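Aggregative adherence fimbrial subunit AggA (Escherichia coli O104:H4 str. C227-11, PDB 4PH8) forms the major building block of aggregative adherence fimbriae of type I, a beta-sandwich pilin that probably mediates bacterial adhesion to host surfaces and binds fibronectin. Local coordinates at residues N12-T17 / D44-A49; W54-G57 / A61-W64; L66-A69 / K73-Y76; D87-N90 / A95-Y98; I97-T102 / K106-S111. One frame throughout, in Å; residues are numbered along the deposited sequence.

Contact 1 (N12-T17 / D44-A49); sequences NDCPVT and DQCIKA
In both Cys14 and Cys46 the sulfur lies anti to the carbonyl carbon and beside the backbone N (chi1 -63° and -73°), and these matching rotations aim the two SG atoms at each other. The result is the disulfide of this immunoglobulin-like pilin sandwich, a covalent tie between the loop that leads into strand 17-20 and the short helix 44-49. The two SG atoms are 2.1 Å apart. With chi3 at -95° the bridge has left-handed twist, close to the perpendicular arrangement that keeps the sulfur lone pairs clear of one another. Each CB lies two bonds from the partner sulfur, Cys14 CB 2.9 Å from Cys46 SG, while Cys14 CB and Cys46 CB stay 3.8 Å apart.

No hydrogen bond joins the two segments, so the sulfurs carry the contact almost alone. Both cysteines are buried. Val134 and Phe136 of strand 124-138 pack on Cys14 together with Thr42, which also takes part in a hydrogen bond with Pro15 O. Cys46 N is hydrogen-bonded to Ser43 OG, which gives this backbone nitrogen a partner. On the outer side of the same helix Lys48 NZ donates to Gln45 OE1 at 2.8 Å, in the carbonyl plane and on a lone pair, between two exposed residues. Beside the bridge the proline ring makes a looser apolar approach, with Pro15 CD 4.3 Å from Cys46 SG.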
# COMPACT_ATOMS: atom_id res chain seq x y z
N ASN A 12 23.92 2.38 -6.40
CA ASN A 12 23.08 3.36 -5.71
C ASN A 12 21.81 2.68 -5.26
O ASN A 12 21.16 1.96 -6.04
CB ASN A 12 22.75 4.55 -6.59
CG ASN A 12 23.95 5.45 -6.86
OD1 ASN A 12 24.06 5.99 -7.93
ND2 ASN A 12 24.82 5.63 -5.87
N ASP A 13 21.45 2.89 -4.01
CA ASP A 13 20.33 2.18 -3.45
C ASP A 13 19.06 2.53 -4.20
O ASP A 13 18.86 3.65 -4.66
CB ASP A 13 20.17 2.48 -1.98
CG ASP A 13 21.28 1.90 -1.14
OD1 ASP A 13 22.01 0.98 -1.61
OD2 ASP A 13 21.42 2.39 0.01
N CYS A 14 18.22 1.52 -4.36
CA CYS A 14 17.01 1.66 -5.14
C CYS A 14 16.06 2.61 -4.46
O CYS A 14 15.88 2.54 -3.26
CB CYS A 14 16.36 0.29 -5.32
SG CYS A 14 17.46 -0.79 -6.24
N PRO A 15 15.45 3.51 -5.23
CA PRO A 15 14.38 4.30 -4.63
C PRO A 15 13.14 3.47 -4.42
O PRO A 15 12.91 2.49 -5.14
CB PRO A 15 14.10 5.36 -5.67
CG PRO A 15 14.57 4.79 -6.95
CD PRO A 15 15.67 3.83 -6.65
N VAL A 16 12.34 3.85 -3.44
CA VAL A 16 10.99 3.30 -3.28
C VAL A 16 10.02 4.44 -3.51
O VAL A 16 9.98 5.40 -2.76
CB VAL A 16 10.78 2.55 -1.94
CG1 VAL A 16 11.32 3.33 -0.76
CG2 VAL A 16 9.31 2.17 -1.74
N THR A 17 9.28 4.33 -4.59
CA THR A 17 8.45 5.40 -5.12
C THR A 17 7.00 4.97 -4.98
O THR A 17 6.54 4.10 -5.71
CB THR A 17 8.82 5.67 -6.59
OG1 THR A 17 10.25 5.87 -6.69
CG2 THR A 17 8.10 6.89 -7.12
N ASP A 44 14.47 2.38 -13.23
CA ASP A 44 14.66 1.43 -14.34
C ASP A 44 15.87 0.53 -14.09
O ASP A 44 15.81 -0.66 -14.33
CB ASP A 44 14.82 2.16 -15.66
CG ASP A 44 13.52 2.74 -16.18
OD1 ASP A 44 12.42 2.43 -15.65
OD2 ASP A 44 13.58 3.52 -17.15
N GLN A 45 16.96 1.09 -13.56
CA GLN A 45 18.14 0.27 -13.27
C GLN A 45 17.85 -0.77 -12.20
O GLN A 45 18.28 -1.91 -12.31
CB GLN A 45 19.34 1.13 -12.90
CG GLN A 45 19.96 1.84 -14.10
CD GLN A 45 20.26 0.90 -15.26
OE1 GLN A 45 19.53 0.88 -16.26
NE2 GLN A 45 21.32 0.11 -15.13
N CYS A 46 17.09 -0.41 -11.18
CA CYS A 46 16.73 -1.37 -10.14
C CYS A 46 15.80 -2.48 -10.65
O CYS A 46 15.89 -3.62 -10.19
CB CYS A 46 16.13 -0.67 -8.94
SG CYS A 46 17.41 0.19 -8.04
N ILE A 47 14.94 -2.14 -11.60
CA ILE A 47 14.08 -3.14 -12.22
C ILE A 47 14.93 -4.12 -13.04
O ILE A 47 14.73 -5.33 -12.98
CB ILE A 47 12.96 -2.49 -13.06
CG1 ILE A 47 12.01 -1.76 -12.11
CG2 ILE A 47 12.19 -3.53 -13.83
CD1 ILE A 47 11.01 -0.86 -12.78
N LYS A 48 15.90 -3.60 -13.76
CA LYS A 48 16.79 -4.45 -14.53
C LYS A 48 17.58 -5.37 -13.61
O LYS A 48 17.90 -6.49 -13.98
CB LYS A 48 17.76 -3.61 -15.35
CG LYS A 48 17.12 -2.86 -16.50
CD LYS A 48 18.22 -2.37 -17.41
CE LYS A 48 17.91 -1.05 -18.07
NZ LYS A 48 19.18 -0.49 -18.62
N ALA A 49 17.87 -4.88 -12.41
CA ALA A 49 18.66 -5.63 -11.44
C ALA A 49 17.87 -6.71 -10.69
O ALA A 49 18.48 -7.57 -10.04
CB ALA A 49 19.30 -4.67 -10.45

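Contact 2 (W54-G57 / A61-W64); sequences WLWG and ANKW
A short loop interrupts the long strand 52-68, and across that break Gly57 meets Asn62 and Trp64, the chain bulging out and returning to the strand, so that Gly57 CA and Trp64 CA come within 4.2 Å at its neck. Gly57 N donates to Asn62 O at 3.0 Å with an N-H...O angle of 148°. The donor stands above the carbonyl plane and off the lone pair. Gly57 has no side chain, and its alpha carbon comes close to the returning chain: Gly57 CA makes a CA-H...O contact of 3.4 Å with Lys63 O. Ala61 and Asn62 both adopt left-handed backbone conformations, which turn the chain back towards the sheet.

In the sandwich this places two tryptophans in contrasting settings. Trp64 is buried among Ala110, Val112, Met128 and Leu130. The side chain of Leu55 crosses it at about a right angle, and Leu55 CD2 rests 3.9 Å from Trp64 CZ2. The five-membered end of the same indole approaches the glycine backbone, with Trp64 CD1 3.8 Å from Gly57 N, and Asn62 O sits in plane at its edge.

Trp56 packs against the loop instead. Its CG lies between the backbone N and the carbonyl carbon (chi1 69°), which brings the side chain alongside Asn62, both pointing the same way with indole and amide planes 76° apart. Trp56 CD1 is 3.7 Å from Asn62 OD1, while Asn62 ND2 is hydrogen-bonded to Asp94 OD2, a bond that limits the rotation of the amide. The Trp56 ring also stacks with His131 and takes a cation-pi contact from Lys96.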
# COMPACT_ATOMS: atom_id res chain seq x y z
N TRP A 54 7.32 -3.89 -2.20
CA TRP A 54 6.43 -4.33 -1.14
C TRP A 54 5.49 -3.21 -0.77
O TRP A 54 5.82 -2.03 -0.88
CB TRP A 54 7.23 -4.68 0.11
CG TRP A 54 8.17 -5.81 -0.05
CD1 TRP A 54 9.41 -5.76 -0.60
CD2 TRP A 54 7.96 -7.16 0.37
NE1 TRP A 54 10.00 -7.01 -0.56
CE2 TRP A 54 9.13 -7.88 0.04
CE3 TRP A 54 6.91 -7.82 1.00
CZ2 TRP A 54 9.26 -9.25 0.30
CZ3 TRP A 54 7.04 -9.18 1.26
CH2 TRP A 54 8.21 -9.87 0.91
N LEU A 55 4.32 -3.63 -0.28
CA LEU A 55 3.31 -2.75 0.24
C LEU A 55 2.64 -3.45 1.40
O LEU A 55 2.34 -4.64 1.33
CB LEU A 55 2.32 -2.48 -0.87
CG LEU A 55 1.30 -1.38 -0.80
CD1 LEU A 55 1.91 -0.03 -0.45
CD2 LEU A 55 0.61 -1.30 -2.16
N TRP A 56 2.41 -2.71 2.48
CA TRP A 56 1.73 -3.28 3.63
C TRP A 56 1.10 -2.21 4.50
O TRP A 56 1.50 -1.06 4.45
CB TRP A 56 2.65 -4.21 4.47
CG TRP A 56 3.78 -3.56 5.24
CD1 TRP A 56 3.80 -3.26 6.58
CD2 TRP A 56 5.08 -3.19 4.74
NE1 TRP A 56 5.01 -2.72 6.94
CE2 TRP A 56 5.82 -2.67 5.84
CE3 TRP A 56 5.69 -3.24 3.49
CZ2 TRP A 56 7.12 -2.19 5.71
CZ3 TRP A 56 6.99 -2.77 3.36
CH2 TRP A 56 7.69 -2.25 4.47
N GLY A 57 0.13 -2.63 5.29
CA GLY A 57 -0.57 -1.77 6.23
C GLY A 57 -0.14 -2.05 7.66
O GLY A 57 0.78 -2.84 7.91
N ALA A 61 -2.16 -8.91 10.42
CA ALA A 61 -1.78 -9.54 9.16
C ALA A 61 -1.46 -8.51 8.08
O ALA A 61 -1.59 -8.81 6.92
CB ALA A 61 -2.88 -10.48 8.68
N ASN A 62 -0.99 -7.34 8.50
CA ASN A 62 -0.60 -6.24 7.60
C ASN A 62 -1.75 -5.70 6.76
O ASN A 62 -1.52 -5.07 5.72
CB ASN A 62 0.60 -6.65 6.78
CG ASN A 62 1.81 -6.92 7.65
OD1 ASN A 62 2.25 -6.05 8.41
ND2 ASN A 62 2.35 -8.12 7.56
N LYS A 63 -2.97 -5.87 7.25
CA LYS A 63 -4.14 -5.29 6.59
C LYS A 63 -4.11 -3.76 6.73
O LYS A 63 -3.39 -3.21 7.56
CB LYS A 63 -5.44 -5.91 7.12
CG LYS A 63 -5.62 -7.33 6.63
CD LYS A 63 -6.88 -8.02 7.12
CE LYS A 63 -6.81 -9.50 6.79
NZ LYS A 63 -7.96 -10.29 7.31
N TRP A 64 -4.83 -3.08 5.86
CA TRP A 64 -4.79 -1.63 5.84
C TRP A 64 -5.82 -1.09 6.80
O TRP A 64 -6.93 -1.58 6.83
CB TRP A 64 -5.09 -1.16 4.42
CG TRP A 64 -4.12 -1.63 3.36
CD1 TRP A 64 -3.17 -2.61 3.47
CD2 TRP A 64 -4.04 -1.15 2.02
NE1 TRP A 64 -2.49 -2.76 2.28
CE2 TRP A 64 -3.00 -1.87 1.37
CE3 TRP A 64 -4.73 -0.17 1.30
CZ2 TRP A 64 -2.65 -1.64 0.04
CZ3 TRP A 64 -4.37 0.06 -0.03
CH2 TRP A 64 -3.34 -0.69 -0.65

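Contact 3 (L66-A69 / K73-Y76); sequences LQHA and KQKY
Gln67 lies alongside Lys75, the two side chains pointing the same way from one face of the sheet. The Gln67 chain bends at chi2 (73°), which brings its amide alongside the aliphatic part of the lysine: Gln67 OE1 is 3.3 Å from Lys75 CE. The lysine nitrogen is not bonded to that oxygen, so the touch is made by a methylene probably polarised by the adjoining charge. On the other branch of the amide, Gln67 NE2 is hydrogen-bonded to Ala72 O in the connecting turn and adds a weak bond to His68 O at 3.4 Å. The amide thus spans the turn, bonded to one carbonyl before it and another near its far end.

These residues form the distal end of the antiparallel beta hairpin made by strands 52-68 and 75-82. Leu66 and Tyr76 are its hydrogen-bonded pair, joined by Leu66 N to Tyr76 O and Tyr76 N to Leu66 O, both 2.9 Å; Gln67 and Lys75 are the non-hydrogen-bonded pair beyond it. Lys75 CA adds a CA-H...O contact with Leu66 O. A further bond towards the turn, His68 N to Gln74 O at 3.0 Å, is nearly straight, with an angle of 165° at the hydrogen.

His68 and Gln74 pack at a slant, with ring and amide planes 84° apart, and the nearest side-chain atoms are His68 CB and Gln74 CG at 3.6 Å. The imidazole is held from both nitrogens: His68 NE2 is hydrogen-bonded to Pro123 O and His68 ND1 to Lys70 N, while the Tyr126 ring meets it edge-to-face.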
# COMPACT_ATOMS: atom_id res chain seq x y z
N LEU A 66 -8.01 2.10 8.17
CA LEU A 66 -8.54 3.45 8.07
C LEU A 66 -8.97 3.87 9.48
O LEU A 66 -9.96 3.34 10.01
CB LEU A 66 -9.71 3.50 7.10
CG LEU A 66 -10.23 4.90 6.71
CD1 LEU A 66 -9.20 5.71 5.93
CD2 LEU A 66 -11.50 4.79 5.90
N GLN A 67 -8.24 4.82 10.05
CA GLN A 67 -8.25 5.09 11.50
C GLN A 67 -8.76 6.50 11.81
O GLN A 67 -8.25 7.49 11.28
CB GLN A 67 -6.81 4.94 12.04
CG GLN A 67 -6.59 5.35 13.48
CD GLN A 67 -7.18 4.35 14.46
OE1 GLN A 67 -6.73 3.20 14.52
NE2 GLN A 67 -8.18 4.77 15.22
N HIS A 68 -9.76 6.59 12.70
CA HIS A 68 -10.33 7.88 13.09
C HIS A 68 -9.30 8.64 13.91
O HIS A 68 -8.61 8.06 14.75
CB HIS A 68 -11.63 7.70 13.88
CG HIS A 68 -12.49 8.93 13.92
ND1 HIS A 68 -12.36 9.89 14.90
CD2 HIS A 68 -13.49 9.36 13.12
CE1 HIS A 68 -13.22 10.87 14.69
NE2 HIS A 68 -13.93 10.57 13.62
N ALA A 69 -9.18 9.94 13.65
CA ALA A 69 -8.13 10.76 14.28
C ALA A 69 -8.33 10.91 15.79
O ALA A 69 -7.37 10.88 16.57
CB ALA A 69 -8.08 12.13 13.61
N LYS A 73 -10.64 3.42 19.00
CA LYS A 73 -11.39 2.21 18.68
C LYS A 73 -12.15 2.28 17.34
O LYS A 73 -12.55 1.24 16.81
CB LYS A 73 -12.38 1.87 19.81
N GLN A 74 -12.34 3.48 16.81
CA GLN A 74 -13.05 3.65 15.54
C GLN A 74 -12.08 3.51 14.37
O GLN A 74 -11.26 4.39 14.10
CB GLN A 74 -13.71 5.02 15.48
CG GLN A 74 -14.39 5.39 14.18
CD GLN A 74 -15.41 4.37 13.73
OE1 GLN A 74 -16.27 3.95 14.50
NE2 GLN A 74 -15.33 3.97 12.45
N LYS A 75 -12.20 2.39 13.66
CA LYS A 75 -11.28 2.09 12.58
C LYS A 75 -11.85 0.99 11.72
O LYS A 75 -12.70 0.23 12.17
CB LYS A 75 -9.92 1.67 13.14
CG LYS A 75 -9.97 0.48 14.10
CD LYS A 75 -8.58 -0.01 14.47
CE LYS A 75 -8.13 0.46 15.84
NZ LYS A 75 -6.89 -0.26 16.26
N TYR A 76 -11.39 0.89 10.48
CA TYR A 76 -11.76 -0.25 9.65
C TYR A 76 -10.52 -0.90 9.11
O TYR A 76 -9.64 -0.23 8.56
CB TYR A 76 -12.74 0.13 8.55
CG TYR A 76 -14.13 0.37 9.11
CD1 TYR A 76 -14.80 -0.63 9.85
CD2 TYR A 76 -14.78 1.58 8.93
CE1 TYR A 76 -16.06 -0.40 10.39
CE2 TYR A 76 -16.03 1.81 9.45
CZ TYR A 76 -16.67 0.82 10.18
OH TYR A 76 -17.94 1.06 10.70

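Contact 4 (D87-N90 / A95-Y98)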
# COMPACT_ATOMS: atom_id res chain seq x y z
N ASP A 87 1.79 -10.73 -5.39
CA ASP A 87 1.42 -11.85 -4.52
C ASP A 87 1.31 -11.38 -3.09
O ASP A 87 1.92 -10.39 -2.70
CB ASP A 87 2.51 -12.94 -4.57
CG ASP A 87 2.41 -13.79 -5.79
OD1 ASP A 87 1.59 -14.72 -5.79
OD2 ASP A 87 3.19 -13.56 -6.73
N PHE A 88 0.54 -12.12 -2.30
CA PHE A 88 0.49 -11.97 -0.86
C PHE A 88 1.50 -12.92 -0.23
O PHE A 88 1.71 -14.01 -0.75
CB PHE A 88 -0.89 -12.35 -0.34
CG PHE A 88 -1.98 -11.46 -0.83
CD1 PHE A 88 -2.12 -10.18 -0.33
CD2 PHE A 88 -2.86 -11.89 -1.80
CE1 PHE A 88 -3.13 -9.36 -0.77
CE2 PHE A 88 -3.87 -11.07 -2.26
CZ PHE A 88 -4.01 -9.81 -1.73
N VAL A 89 2.09 -12.49 0.87
CA VAL A 89 3.00 -13.32 1.66
C VAL A 89 2.32 -14.62 2.08
O VAL A 89 1.14 -14.63 2.48
CB VAL A 89 3.49 -12.53 2.89
CG1 VAL A 89 4.17 -13.46 3.90
CG2 VAL A 89 4.46 -11.44 2.46
N ASN A 90 3.06 -15.71 1.93
CA ASN A 90 2.64 -17.04 2.40
C ASN A 90 1.29 -17.51 1.84
O ASN A 90 0.39 -17.95 2.59
CB ASN A 90 2.65 -17.07 3.93
CG ASN A 90 2.64 -18.48 4.49
OD1 ASN A 90 1.83 -18.81 5.36
ND2 ASN A 90 3.54 -19.33 4.00
N ALA A 95 -1.48 -10.41 4.62
CA ALA A 95 -1.86 -9.44 3.58
C ALA A 95 -0.70 -8.59 3.06
O ALA A 95 -0.91 -7.78 2.17
CB ALA A 95 -2.98 -8.53 4.08
N LYS A 96 0.50 -8.77 3.60
CA LYS A 96 1.67 -8.06 3.05
C LYS A 96 1.84 -8.46 1.58
O LYS A 96 1.68 -9.62 1.22
CB LYS A 96 2.92 -8.34 3.87
CG LYS A 96 4.19 -7.72 3.34
CD LYS A 96 5.35 -7.88 4.31
CE LYS A 96 5.24 -6.94 5.49
NZ LYS A 96 6.30 -7.26 6.50
N ILE A 97 2.13 -7.49 0.73
CA ILE A 97 2.17 -7.70 -0.71
C ILE A 97 3.57 -7.50 -1.24
O ILE A 97 4.24 -6.57 -0.82
CB ILE A 97 1.28 -6.64 -1.40
CG1 ILE A 97 -0.11 -6.64 -0.76
CG2 ILE A 97 1.23 -6.87 -2.90
CD1 ILE A 97 -0.82 -5.30 -0.90
N TYR A 98 3.99 -8.34 -2.18
CA TYR A 98 5.23 -8.10 -2.90
C TYR A 98 5.04 -8.32 -4.38
O TYR A 98 4.06 -8.93 -4.82
CB TYR A 98 6.35 -9.01 -2.38
CG TYR A 98 6.08 -10.48 -2.57
CD1 TYR A 98 5.39 -11.20 -1.60
CD2 TYR A 98 6.50 -11.15 -3.71
CE1 TYR A 98 5.12 -12.54 -1.77
CE2 TYR A 98 6.22 -12.49 -3.89
CZ TYR A 98 5.54 -13.18 -2.92
OH TYR A 98 5.28 -14.52 -3.10
O HOH W 1 5.25 -15.22 -6.51
O HOH W 2 2.88 -16.41 -1.61
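Tyr98, Asp87 and Val89 give up the greatest area here, and the tyrosine ring lies against Asp87 and near Val89. With chi1 at 62° this ring stands over its own backbone and reaches across to the neighbouring strand. Asp87 CB sits over one face of the ring, 3.9 Å from the centroid of Tyr98 in a CH-pi contact, and the carboxylate plane is only 25° from that of the ring. Water extends this pairing: one molecule donates to Asp87 OD2 at 2.7 Å and another to Phe88 O, each with a weak link to Tyr98 OH.

The frame beneath is a beta hairpin of strands 87-88 and 97-100, in which Asp87 and Tyr98 form the hydrogen-bonded antiparallel pair. Asp87 N to Tyr98 O and Tyr98 N to Asp87 O are both 3.0 Å, and Val89 N continues the ladder to Lys96 O at 2.9 Å.

Val89 runs side by side with Lys96. Its CG2 branch does the touching, with Val89 CG2 3.7 Å from Lys96 CB, and also approaches Tyr98 CD1. On the face opposite Asp87 and Tyr98, Phe88 lies beside Ile97, with Phe88 CE1 4.1 Å from Ile97 CG1, while Ala95 O comes to the edge of the phenyl ring in its plane.

Contact 5 (I97-T102 / K106-S111)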
# COMPACT_ATOMS: atom_id res chain seq x y z
N ILE A 97 2.13 -7.49 0.73
CA ILE A 97 2.17 -7.70 -0.71
C ILE A 97 3.57 -7.50 -1.24
O ILE A 97 4.24 -6.57 -0.82
CB ILE A 97 1.28 -6.64 -1.40
CG1 ILE A 97 -0.11 -6.64 -0.76
CG2 ILE A 97 1.23 -6.87 -2.90
CD1 ILE A 97 -0.82 -5.30 -0.90
N TYR A 98 3.99 -8.34 -2.18
CA TYR A 98 5.23 -8.10 -2.90
C TYR A 98 5.04 -8.32 -4.38
O TYR A 98 4.06 -8.93 -4.82
CB TYR A 98 6.35 -9.01 -2.38
CG TYR A 98 6.08 -10.48 -2.57
CD1 TYR A 98 5.39 -11.20 -1.60
CD2 TYR A 98 6.50 -11.15 -3.71
CE1 TYR A 98 5.12 -12.54 -1.77
CE2 TYR A 98 6.22 -12.49 -3.89
CZ TYR A 98 5.54 -13.18 -2.92
OH TYR A 98 5.28 -14.52 -3.10
N LYS A 99 5.99 -7.81 -5.14
CA LYS A 99 6.03 -8.04 -6.57
C LYS A 99 7.43 -7.87 -7.09
O LYS A 99 8.06 -6.86 -6.83
CB LYS A 99 5.12 -7.07 -7.28
CG LYS A 99 5.03 -7.29 -8.78
CD LYS A 99 3.95 -6.37 -9.37
CE LYS A 99 3.81 -6.54 -10.87
NZ LYS A 99 2.64 -5.80 -11.42
N LYS A 100 7.91 -8.87 -7.84
CA LYS A 100 9.15 -8.77 -8.57
C LYS A 100 8.84 -8.01 -9.86
O LYS A 100 8.12 -8.49 -10.72
CB LYS A 100 9.72 -10.18 -8.85
CG LYS A 100 10.79 -10.26 -9.92
CD LYS A 100 12.06 -9.52 -9.55
CE LYS A 100 13.29 -10.21 -10.12
NZ LYS A 100 13.91 -11.17 -9.17
N LEU A 101 9.37 -6.80 -9.96
CA LEU A 101 9.11 -5.95 -11.10
C LEU A 101 9.92 -6.39 -12.31
O LEU A 101 10.98 -7.00 -12.17
CB LEU A 101 9.44 -4.50 -10.75
CG LEU A 101 8.63 -3.92 -9.57
CD1 LEU A 101 9.07 -2.49 -9.35
CD2 LEU A 101 7.13 -3.99 -9.82
N THR A 102 9.41 -6.09 -13.50
CA THR A 102 10.12 -6.32 -14.75
C THR A 102 9.94 -5.10 -15.66
O THR A 102 9.10 -4.23 -15.41
CB THR A 102 9.59 -7.57 -15.48
OG1 THR A 102 8.21 -7.37 -15.84
CG2 THR A 102 9.74 -8.81 -14.60
N LYS A 106 6.11 -2.64 -14.43
CA LYS A 106 6.98 -1.83 -13.56
C LYS A 106 6.35 -1.35 -12.26
O LYS A 106 7.03 -0.74 -11.44
CB LYS A 106 7.50 -0.63 -14.34
CG LYS A 106 8.39 -0.96 -15.53
CD LYS A 106 9.04 0.34 -15.99
CE LYS A 106 9.99 0.18 -17.16
NZ LYS A 106 10.55 1.52 -17.47
N PHE A 107 5.06 -1.63 -12.07
CA PHE A 107 4.33 -1.15 -10.90
C PHE A 107 3.67 -2.28 -10.15
O PHE A 107 3.14 -3.22 -10.76
CB PHE A 107 3.26 -0.13 -11.32
CG PHE A 107 3.82 1.09 -11.96
CD1 PHE A 107 4.20 2.17 -11.19
CD2 PHE A 107 3.97 1.16 -13.35
CE1 PHE A 107 4.72 3.31 -11.78
CE2 PHE A 107 4.50 2.30 -13.93
CZ PHE A 107 4.87 3.37 -13.14
N LEU A 108 3.70 -2.16 -8.83
CA LEU A 108 2.81 -2.88 -7.93
C LEU A 108 1.63 -1.97 -7.63
O LEU A 108 1.82 -0.85 -7.16
CB LEU A 108 3.54 -3.19 -6.63
CG LEU A 108 2.73 -3.79 -5.48
CD1 LEU A 108 1.96 -5.01 -5.92
CD2 LEU A 108 3.68 -4.14 -4.34
N ASN A 109 0.42 -2.45 -7.92
CA ASN A 109 -0.80 -1.71 -7.64
C ASN A 109 -1.66 -2.52 -6.68
O ASN A 109 -1.78 -3.75 -6.80
CB ASN A 109 -1.58 -1.40 -8.93
CG ASN A 109 -1.05 -0.19 -9.69
OD1 ASN A 109 -1.28 0.94 -9.27
ND2 ASN A 109 -0.35 -0.41 -10.81
N ALA A 110 -2.24 -1.83 -5.71
CA ALA A 110 -3.15 -2.42 -4.74
C ALA A 110 -4.21 -1.42 -4.35
O ALA A 110 -4.00 -0.19 -4.38
CB ALA A 110 -2.42 -2.90 -3.51
N SER A 111 -5.36 -1.96 -3.96
CA SER A 111 -6.48 -1.14 -3.51
C SER A 111 -7.30 -1.77 -2.39
O SER A 111 -7.25 -2.97 -2.13
CB SER A 111 -7.38 -0.83 -4.69
OG SER A 111 -8.06 -1.98 -5.13
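Peptide carbonyls, rather than rings, are the flat groups at the heart of this contact: Lys99 NZ reaches Phe107 O at 2.7 Å, tilted 18° from the carbonyl plane, and both methyls of Leu101 rest against Lys106 O, with Leu101 CD1 at 3.4 Å. The two aromatic rings belong elsewhere. Tyr98 and Phe107 start away from the facing segment, the tyrosine ring meeting that of Trp54 and the phenylalanine packing on Lys39 and Thr41.

Lys99 crosses the gap with CG anti to its N (chi1 -176°) and the rest of the chain fully extended, its methylenes lying near Leu108. The ammonium group is further bound by Asp83 in a salt bridge and by Asn105 OD1. Deeper in, Leu108 CD1 packs 3.6 Å from Ile97 CG2, and Ile97 CD1 lies 3.9 Å from Ala110 CB. At the outer end Lys106 CG approaches Thr102 O at 3.3 Å, while the Lys106 ammonium forms a salt bridge with Asp44.

The axes of the short segments 97-100 and 108-111 approach to 8.0 Å, with their directions 156° apart, too far for backbone pairing; this is face-to-face packing across the beta sandwich, joining the side of strand 52-68 to that of strand 34-41. The chemistry is accordingly split: aliphatic groups fill the interior, and the positive charge of the buried lysine is probably offset by Asp83 and steadied by the carbonyl it grips.

Contact 1 is a buried covalent tie at one end, its centre about 18 Å from the chain's centre; contact 3, about 17 Å out on the opposite side, is a hairpin end bound by backbone and amide bonds. Contact 2 lies closest, about 6 Å from that centre, and is partly buried. Contacts 2 and 3 share strand 52-68, interrupted in the first and paired in the second. Contacts 4 and 5 share Ile97 and Tyr98: one pairs strand 97-100 with its sheet neighbour, with water at the Asp87 and Tyr98 side chains, the other packs it across the interior. Leu55 O to Ile97 N probably links contact 2 to both, and Ile47, packing on Leu101 and Thr102, joins contacts 1 and 5.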